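Local coordinates for sterol regulatory element-binding protein cleavage-activating protein (PDB 4YHC) that escorts the transcription factor precursor Sre1 for processing when sterol or oxygen is low, and is represented here by its WD40 domain, at residues 408-413 and 427-432; 431-436 and 454-459. The protein carries 9 engineered substitutions. All blocks are in the same frame, centred on the assembly; numbering follows the deposited sequence.

Interaction 1. Residues 408-413 and 427-432; sequences QVWEVW and LKMYNS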
ATOM      1  N   GLN A 408      27.016  -5.260  13.784  1.00 27.46           N
ATOM      2  CA  GLN A 408      26.549  -5.491  12.432  1.00 29.06           C
ATOM      3  C   GLN A 408      26.780  -4.272  11.589  1.00 32.05           C
ATOM      4  O   GLN A 408      26.630  -3.137  12.063  1.00 30.85           O
ATOM      5  CB  GLN A 408      25.042  -5.797  12.439  1.00 28.19           C
ATOM      6  CG  GLN A 408      24.626  -7.064  13.153  1.00 33.53           C
ATOM      7  CD  GLN A 408      23.128  -7.124  13.474  1.00 35.59           C
ATOM      8  OE1 GLN A 408      22.369  -6.174  13.249  1.00 30.94           O
ATOM      9  NE2 GLN A 408      22.716  -8.223  14.066  1.00 28.65           N
ATOM     10  N   VAL A 409      27.131  -4.467  10.337  1.00 21.54           N
ATOM     11  CA  VAL A 409      27.240  -3.384   9.432  1.00 21.10           C
ATOM     12  C   VAL A 409      26.072  -3.547   8.473  1.00 30.15           C
ATOM     13  O   VAL A 409      25.915  -4.648   7.892  1.00 25.15           O
ATOM     14  CB  VAL A 409      28.522  -3.409   8.610  1.00 24.12           C
ATOM     15  CG1 VAL A 409      28.544  -2.219   7.706  1.00 30.40           C
ATOM     16  CG2 VAL A 409      29.765  -3.338   9.527  1.00 25.98           C
ATOM     17  N   TRP A 410      25.291  -2.480   8.311  1.00 22.90           N
ATOM     18  CA  TRP A 410      24.155  -2.443   7.321  1.00 21.86           C
ATOM     19  C   TRP A 410      24.434  -1.443   6.241  1.00 25.54           C
ATOM     20  O   TRP A 410      25.225  -0.457   6.440  1.00 27.17           O
ATOM     21  CB  TRP A 410      22.874  -2.093   8.041  1.00 20.30           C
ATOM     22  CG  TRP A 410      22.429  -3.093   9.029  1.00 19.58           C
ATOM     23  CD1 TRP A 410      22.934  -3.301  10.266  1.00 24.90           C
ATOM     24  CD2 TRP A 410      21.340  -4.026   8.873  1.00 19.37           C
ATOM     25  NE1 TRP A 410      22.258  -4.361  10.885  1.00 30.36           N
ATOM     26  CE2 TRP A 410      21.232  -4.760  10.072  1.00 23.75           C
ATOM     27  CE3 TRP A 410      20.415  -4.269   7.851  1.00 30.92           C
ATOM     28  CZ2 TRP A 410      20.304  -5.772  10.249  1.00 27.78           C
ATOM     29  CZ3 TRP A 410      19.425  -5.265   8.046  1.00 28.07           C
ATOM     30  CH2 TRP A 410      19.403  -6.015   9.232  1.00 28.26           C
ATOM     31  N   GLU A 411      23.887  -1.677   5.055  1.00 18.65           N
ATOM     32  CA  GLU A 411      23.905  -0.694   4.025  1.00 22.73           C
ATOM     33  C   GLU A 411      22.426  -0.229   3.886  1.00 17.88           C
ATOM     34  O   GLU A 411      21.510  -1.057   3.794  1.00 23.52           O
ATOM     35  CB  GLU A 411      24.459  -1.217   2.714  1.00 27.98           C
ATOM     36  CG  GLU A 411      24.384  -0.166   1.605  1.00 34.02           C
ATOM     37  CD  GLU A 411      24.425  -0.722   0.196  1.00 51.02           C
ATOM     38  OE1 GLU A 411      24.177  -1.938  -0.014  1.00 58.35           O
ATOM     39  OE2 GLU A 411      24.663   0.091  -0.736  1.00 59.58           O
ATOM     40  N   VAL A 412      22.223   1.070   4.039  1.00 22.17           N
ATOM     41  CA  VAL A 412      20.939   1.758   3.776  1.00 19.20           C
ATOM     42  C   VAL A 412      21.054   2.510   2.499  1.00 21.17           C
ATOM     43  O   VAL A 412      21.994   3.310   2.306  1.00 21.46           O
ATOM     44  CB  VAL A 412      20.617   2.743   4.871  1.00 22.69           C
ATOM     45  CG1 VAL A 412      19.155   3.150   4.808  1.00 19.56           C
ATOM     46  CG2 VAL A 412      20.930   2.106   6.184  1.00 22.82           C
ATOM     47  N   TRP A 413      20.144   2.290   1.567  1.00 17.13           N
ATOM     48  CA  TRP A 413      20.328   2.948   0.292  1.00 16.55           C
ATOM     49  C   TRP A 413      19.050   3.502  -0.294  1.00 25.74           C
ATOM     50  O   TRP A 413      17.948   3.110   0.086  1.00 16.13           O
ATOM     51  CB  TRP A 413      21.005   2.003  -0.727  1.00 21.79           C
ATOM     52  CG  TRP A 413      20.304   0.665  -0.937  1.00 19.16           C
ATOM     53  CD1 TRP A 413      20.570  -0.470  -0.357  1.00 18.80           C
ATOM     54  CD2 TRP A 413      19.232   0.413  -1.861  1.00 16.14           C
ATOM     55  NE1 TRP A 413      19.717  -1.466  -0.823  1.00 20.14           N
ATOM     56  CE2 TRP A 413      18.901  -0.938  -1.764  1.00 16.21           C
ATOM     57  CE3 TRP A 413      18.543   1.196  -2.748  1.00 16.21           C
ATOM     58  CZ2 TRP A 413      17.850  -1.527  -2.520  1.00 17.89           C
ATOM     59  CZ3 TRP A 413      17.499   0.637  -3.468  1.00 17.13           C
ATOM     60  CH2 TRP A 413      17.191  -0.737  -3.367  1.00 15.74           C
ATOM     61  N   LEU A 427      25.868   1.714   7.947  1.00 20.81           N
ATOM     62  CA  LEU A 427      25.294   1.905   9.271  1.00 20.58           C
ATOM     63  C   LEU A 427      25.838   0.795  10.115  1.00 27.90           C
ATOM     64  O   LEU A 427      25.485  -0.390   9.909  1.00 28.92           O
ATOM     65  CB  LEU A 427      23.777   1.818   9.227  1.00 20.45           C
ATOM     66  CG  LEU A 427      23.064   2.128  10.538  1.00 29.87           C
ATOM     67  CD1 LEU A 427      21.539   2.151  10.340  1.00 34.82           C
ATOM     68  CD2 LEU A 427      23.348   1.126  11.592  1.00 34.70           C
ATOM     69  N   LYS A 428      26.707   1.135  11.068  1.00 26.52           N
ATOM     70  CA  LYS A 428      27.260   0.115  11.964  1.00 22.16           C
ATOM     71  C   LYS A 428      26.531   0.128  13.287  1.00 26.91           C
ATOM     72  O   LYS A 428      26.449   1.174  13.919  1.00 27.12           O
ATOM     73  CB  LYS A 428      28.749   0.357  12.206  1.00 25.48           C
ATOM     74  CG  LYS A 428      29.326  -0.644  13.164  1.00 36.38           C
ATOM     75  CD  LYS A 428      30.724  -0.258  13.668  1.00 50.83           C
ATOM     76  CE  LYS A 428      31.868  -0.713  12.764  1.00 58.63           C
ATOM     77  NZ  LYS A 428      33.109  -1.065  13.562  1.00 63.44           N
ATOM     78  N   MET A 429      26.040  -1.024  13.718  1.00 22.03           N
ATOM     79  CA  MET A 429      25.274  -1.157  14.958  1.00 25.40           C
ATOM     80  C   MET A 429      26.100  -1.973  15.962  1.00 31.43           C
ATOM     81  O   MET A 429      26.395  -3.182  15.726  1.00 30.85           O
ATOM     82  CB  MET A 429      23.943  -1.901  14.727  1.00 25.29           C
ATOM     83  CG  MET A 429      22.956  -1.208  13.761  1.00 24.81           C
ATOM     84  SD  MET A 429      21.379  -2.126  13.707  1.00 32.98           S
ATOM     85  CE  MET A 429      20.430  -1.209  12.520  1.00 39.18           C
ATOM     86  N   TYR A 430      26.478  -1.306  17.047  1.00 26.85           N
ATOM     87  CA  TYR A 430      27.328  -1.915  18.071  1.00 28.75           C
ATOM     88  C   TYR A 430      26.449  -2.565  19.098  1.00 26.45           C
ATOM     89  O   TYR A 430      25.591  -1.932  19.647  1.00 29.89           O
ATOM     90  CB  TYR A 430      28.206  -0.858  18.743  1.00 31.60           C
ATOM     91  CG  TYR A 430      29.158  -1.520  19.671  1.00 32.16           C
ATOM     92  CD1 TYR A 430      30.286  -2.150  19.178  1.00 30.25           C
ATOM     93  CD2 TYR A 430      28.893  -1.605  21.020  1.00 38.25           C
ATOM     94  CE1 TYR A 430      31.168  -2.789  20.023  1.00 39.17           C
ATOM     95  CE2 TYR A 430      29.770  -2.242  21.887  1.00 40.82           C
ATOM     96  CZ  TYR A 430      30.907  -2.829  21.377  1.00 42.07           C
ATOM     97  OH  TYR A 430      31.779  -3.476  22.208  1.00 39.42           O
ATOM     98  N   ASN A 431      26.636  -3.848  19.313  1.00 29.46           N
ATOM     99  CA  ASN A 431      25.737  -4.617  20.168  1.00 37.68           C
ATOM    100  C   ASN A 431      24.249  -4.619  19.709  1.00 34.79           C
ATOM    101  O   ASN A 431      23.286  -4.384  20.504  1.00 34.86           O
ATOM    102  CB  ASN A 431      25.831  -4.175  21.603  1.00 36.69           C
ATOM    103  CG  ASN A 431      25.486  -5.297  22.533  1.00 49.73           C
ATOM    104  OD1 ASN A 431      25.609  -6.473  22.154  1.00 63.09           O
ATOM    105  ND2 ASN A 431      25.032  -4.968  23.734  1.00 51.37           N
ATOM    106  N   SER A 432      24.100  -4.827  18.407  1.00 28.50           N
ATOM    107  CA  SER A 432      22.768  -4.887  17.802  1.00 29.45           C
ATOM    108  C   SER A 432      21.854  -5.908  18.481  1.00 34.01           C
ATOM    109  O   SER A 432      22.234  -7.032  18.726  1.00 31.12           O
ATOM    110  CB  SER A 432      22.867  -5.216  16.318  1.00 29.34           C
ATOM    111  OG  SER A 432      21.559  -5.341  15.740  1.00 28.97           O
TER
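With CG turned beside its own backbone N (chi1 -64°) and the chain extended beyond, Q408 carries its amide across to S432, while M429, of like first torsion (-62°) and likewise extended, sends its sulfur and methyl to W410. The Q408 amide oxygen is the polar centre: S432 OG donates to Q408 OE1 at 2.7 Å, standing above the carbonyl plane and not on a lone pair, and W410 NE1 donates to Q408 OE1 at 3.0 Å from the opposite face. That second bond lies in the plane of the indole and is fairly straight (154° at the hydrogen), so it fixes the ring by its N-H edge. M429 CE rests over one face of the five-membered ring of W410, 4.1 Å from its centroid and displaced toward the rim; M429 SD lies obliquely beside it, 3.7 Å from W410 NE1, a Met-aromatic contact. W410 CB and L427 CB pack on the same face of the sheet, with V412 CG2 against L427 CB at 4.2 Å. The paired segments belong to the hairpin of strands 406-416 and 421-432, third and second in a five-stranded antiparallel sheet edged by 6-8. Q408-M429 and W410-L427 are hydrogen-bonded pairs, each with two backbone bonds, and V409-K428 between them is a non-hydrogen-bonded pair. A type II turn from M429 to S432 brings the serine back to the glutamine. A leucine in place of Q408 would probably leave W410 NE1 and S432 OG without their shared acceptor and the indole freer to tilt. Two donors converge on one buried amide oxygen, and Q408 NE2 donates to I434 O, so both ends of the amide are engaged and its flip is likely to be disfavoured.

Interaction 2. Residues 431-436 and 454-459; sequences NSLIIA and GNYVAL
The link that leaves hairpin 406-416/421-432 packs against the start of strand 456-462, in a four-stranded sheet where early strand 20-24 pairs with this late one, consistent with the "velcro" closure of WD40 propellers. Y456, first residue of its strand, meets two neighbouring aliphatic side chains. L433 CD2 touches the phenol oxygen, Y456 OH, at 3.5 Å, and L433 CB lies 4.3 Å from Y456 CE1, while L433 O sits at the ring's edge, near its plane. I434 approaches obliquely farther in along the same side of the ring: its CG1, set beside the backbone N by a chi1 of -64°, is 4.0 Å from Y456 CD1. Nearer the turn into the strand, A436 CB rests 3.7 Å from G454 CA. G454 has a positive phi of 64°, and a CB on G454 would point at A436 and I434, falling 3.7 Å from A436 CB, snug but no clash. Within 431-436, S432 OG accepts from I434 N at 2.9 Å, an ST turn that orients the chain as it enters the contact. H28 meets the Y456 ring with planes at about 45°. No hydrogen bond crosses between 431-436 and 454-459, so the link is held by shape, through aliphatic groups on a phenol ring and a glycine, while N455 ND2 turns to H29 O.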
ATOM      1  N   ASN A 431      26.636  -3.848  19.313  1.00 29.46           N
ATOM      2  CA  ASN A 431      25.737  -4.617  20.168  1.00 37.68           C
ATOM      3  C   ASN A 431      24.249  -4.619  19.709  1.00 34.79           C
ATOM      4  O   ASN A 431      23.286  -4.384  20.504  1.00 34.86           O
ATOM      5  CB  ASN A 431      25.831  -4.175  21.603  1.00 36.69           C
ATOM      6  CG  ASN A 431      25.486  -5.297  22.533  1.00 49.73           C
ATOM      7  OD1 ASN A 431      25.609  -6.473  22.154  1.00 63.09           O
ATOM      8  ND2 ASN A 431      25.032  -4.968  23.734  1.00 51.37           N
ATOM      9  N   SER A 432      24.100  -4.827  18.407  1.00 28.50           N
ATOM     10  CA  SER A 432      22.768  -4.887  17.802  1.00 29.45           C
ATOM     11  C   SER A 432      21.854  -5.908  18.481  1.00 34.01           C
ATOM     12  O   SER A 432      22.234  -7.032  18.726  1.00 31.12           O
ATOM     13  CB  SER A 432      22.867  -5.216  16.318  1.00 29.34           C
ATOM     14  OG  SER A 432      21.559  -5.341  15.740  1.00 28.97           O
ATOM     15  N   LEU A 433      20.615  -5.529  18.734  1.00 31.38           N
ATOM     16  CA  LEU A 433      19.595  -6.513  19.104  1.00 25.93           C
ATOM     17  C   LEU A 433      18.767  -7.058  17.902  1.00 35.29           C
ATOM     18  O   LEU A 433      17.708  -7.646  18.079  1.00 36.03           O
ATOM     19  CB  LEU A 433      18.671  -5.865  20.110  1.00 30.00           C
ATOM     20  CG  LEU A 433      19.169  -5.873  21.552  1.00 39.26           C
ATOM     21  CD1 LEU A 433      20.678  -5.754  21.698  1.00 42.54           C
ATOM     22  CD2 LEU A 433      18.445  -4.794  22.318  1.00 34.54           C
ATOM     23  N   ILE A 434      19.221  -6.866  16.685  1.00 28.59           N
ATOM     24  CA  ILE A 434      18.455  -7.332  15.537  1.00 30.93           C
ATOM     25  C   ILE A 434      19.007  -8.637  15.023  1.00 32.63           C
ATOM     26  O   ILE A 434      20.107  -8.691  14.569  1.00 33.22           O
ATOM     27  CB  ILE A 434      18.435  -6.276  14.426  1.00 36.16           C
ATOM     28  CG1 ILE A 434      17.690  -5.037  14.945  1.00 40.07           C
ATOM     29  CG2 ILE A 434      17.675  -6.785  13.204  1.00 32.60           C
ATOM     30  CD1 ILE A 434      18.102  -3.752  14.263  1.00 40.38           C
ATOM     31  N   ILE A 435      18.222  -9.708  15.045  1.00 43.30           N
ATOM     32  CA  ILE A 435      18.733 -10.983  14.445  1.00 49.73           C
ATOM     33  C   ILE A 435      18.012 -11.393  13.136  1.00 50.70           C
ATOM     34  O   ILE A 435      18.458 -12.279  12.421  1.00 58.40           O
ATOM     35  CB  ILE A 435      18.839 -12.142  15.467  1.00 50.86           C
ATOM     36  CG1 ILE A 435      17.577 -12.258  16.327  1.00 49.49           C
ATOM     37  CG2 ILE A 435      20.083 -11.930  16.334  1.00 52.24           C
ATOM     38  CD1 ILE A 435      17.407 -11.187  17.396  1.00 52.05           C
ATOM     39  N   ALA A 436      16.980 -10.661  12.760  1.00 38.22           N
ATOM     40  CA  ALA A 436      16.226 -10.994  11.579  1.00 29.73           C
ATOM     41  C   ALA A 436      16.819 -10.378  10.308  1.00 30.49           C
ATOM     42  O   ALA A 436      17.546  -9.375  10.324  1.00 28.99           O
ATOM     43  CB  ALA A 436      14.775 -10.561  11.759  1.00 26.91           C
ATOM     44  N   GLY A 454      13.362  -7.124  12.362  1.00 21.89           N
ATOM     45  CA  GLY A 454      12.949  -7.933  13.525  1.00 19.47           C
ATOM     46  C   GLY A 454      11.776  -7.424  14.328  1.00 22.32           C
ATOM     47  O   GLY A 454      10.639  -7.428  13.854  1.00 22.24           O
ATOM     48  N   ASN A 455      12.026  -6.958  15.542  1.00 21.90           N
ATOM     49  CA  ASN A 455      10.958  -6.402  16.333  1.00 22.44           C
ATOM     50  C   ASN A 455      10.963  -4.895  16.369  1.00 22.87           C
ATOM     51  O   ASN A 455      10.234  -4.324  17.119  1.00 19.70           O
ATOM     52  CB  ASN A 455      10.977  -6.975  17.740  1.00 29.79           C
ATOM     53  CG  ASN A 455      12.297  -6.821  18.401  1.00 31.68           C
ATOM     54  OD1 ASN A 455      13.334  -7.010  17.767  1.00 35.37           O
ATOM     55  ND2 ASN A 455      12.284  -6.399  19.654  1.00 29.94           N
ATOM     56  N   TYR A 456      11.769  -4.267  15.517  1.00 20.71           N
ATOM     57  CA  TYR A 456      11.825  -2.825  15.405  1.00 22.52           C
ATOM     58  C   TYR A 456      11.341  -2.417  14.033  1.00 22.56           C
ATOM     59  O   TYR A 456      11.308  -3.242  13.135  1.00 19.70           O
ATOM     60  CB  TYR A 456      13.267  -2.356  15.543  1.00 20.87           C
ATOM     61  CG  TYR A 456      13.849  -2.704  16.912  1.00 21.25           C
ATOM     62  CD1 TYR A 456      14.494  -3.929  17.121  1.00 22.48           C
ATOM     63  CD2 TYR A 456      13.765  -1.807  17.995  1.00 21.93           C
ATOM     64  CE1 TYR A 456      15.021  -4.277  18.378  1.00 28.00           C
ATOM     65  CE2 TYR A 456      14.335  -2.139  19.261  1.00 23.33           C
ATOM     66  CZ  TYR A 456      14.947  -3.393  19.442  1.00 28.75           C
ATOM     67  OH  TYR A 456      15.525  -3.831  20.641  1.00 33.23           O
ATOM     68  N   VAL A 457      11.042  -1.136  13.879  1.00 21.26           N
ATOM     69  CA  VAL A 457      10.888  -0.548  12.578  1.00 19.91           C
ATOM     70  C   VAL A 457      11.783   0.685  12.342  1.00 18.97           C
ATOM     71  O   VAL A 457      11.897   1.533  13.209  1.00 19.75           O
ATOM     72  CB  VAL A 457       9.395  -0.411  12.088  1.00 24.39           C
ATOM     73  CG1 VAL A 457       8.319  -0.815  13.097  1.00 20.26           C
ATOM     74  CG2 VAL A 457       9.122   0.801  11.242  1.00 18.70           C
ATOM     75  N   ALA A 458      12.359   0.719  11.151  1.00 17.86           N
ATOM     76  CA  ALA A 458      13.151   1.832  10.695  1.00 22.70           C
ATOM     77  C   ALA A 458      12.351   2.562   9.672  1.00 19.82           C
ATOM     78  O   ALA A 458      11.830   1.934   8.759  1.00 17.10           O
ATOM     79  CB  ALA A 458      14.435   1.378   9.998  1.00 17.85           C
ATOM     80  N   LEU A 459      12.391   3.870   9.782  1.00 17.50           N
ATOM     81  CA  LEU A 459      11.916   4.793   8.777  1.00 18.32           C
ATOM     82  C   LEU A 459      13.114   5.300   8.009  1.00 19.32           C
ATOM     83  O   LEU A 459      14.136   5.740   8.614  1.00 17.66           O
ATOM     84  CB  LEU A 459      11.211   5.941   9.482  1.00 22.66           C
ATOM     85  CG  LEU A 459       9.708   5.917   9.741  1.00 26.11           C
ATOM     86  CD1 LEU A 459       9.025   4.586   9.723  1.00 25.05           C
ATOM     87  CD2 LEU A 459       9.314   6.749  10.971  1.00 21.93           C
TER

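How the interactions relate
The centres of interactions 1 and 2 lie about 10 Å apart, on the same side of the chain's centre. Interaction 1 comes first along the chain, inside the hairpin of strands 406-416 and 421-432; N431 and S432 are common to both, and the chain then runs on through 433-436 to interaction 2. The two also touch directly: M429 SD packs on I434 CD1 at 3.7 Å, and W410 CZ2 lies 4.1 Å from I434 CG2. Segment 431-436 thus links the five-stranded sheet (6-8 to 354-357) to the four-stranded one (20-24 to 441-445) and packs between them; each sheet holds an early strand of the chain.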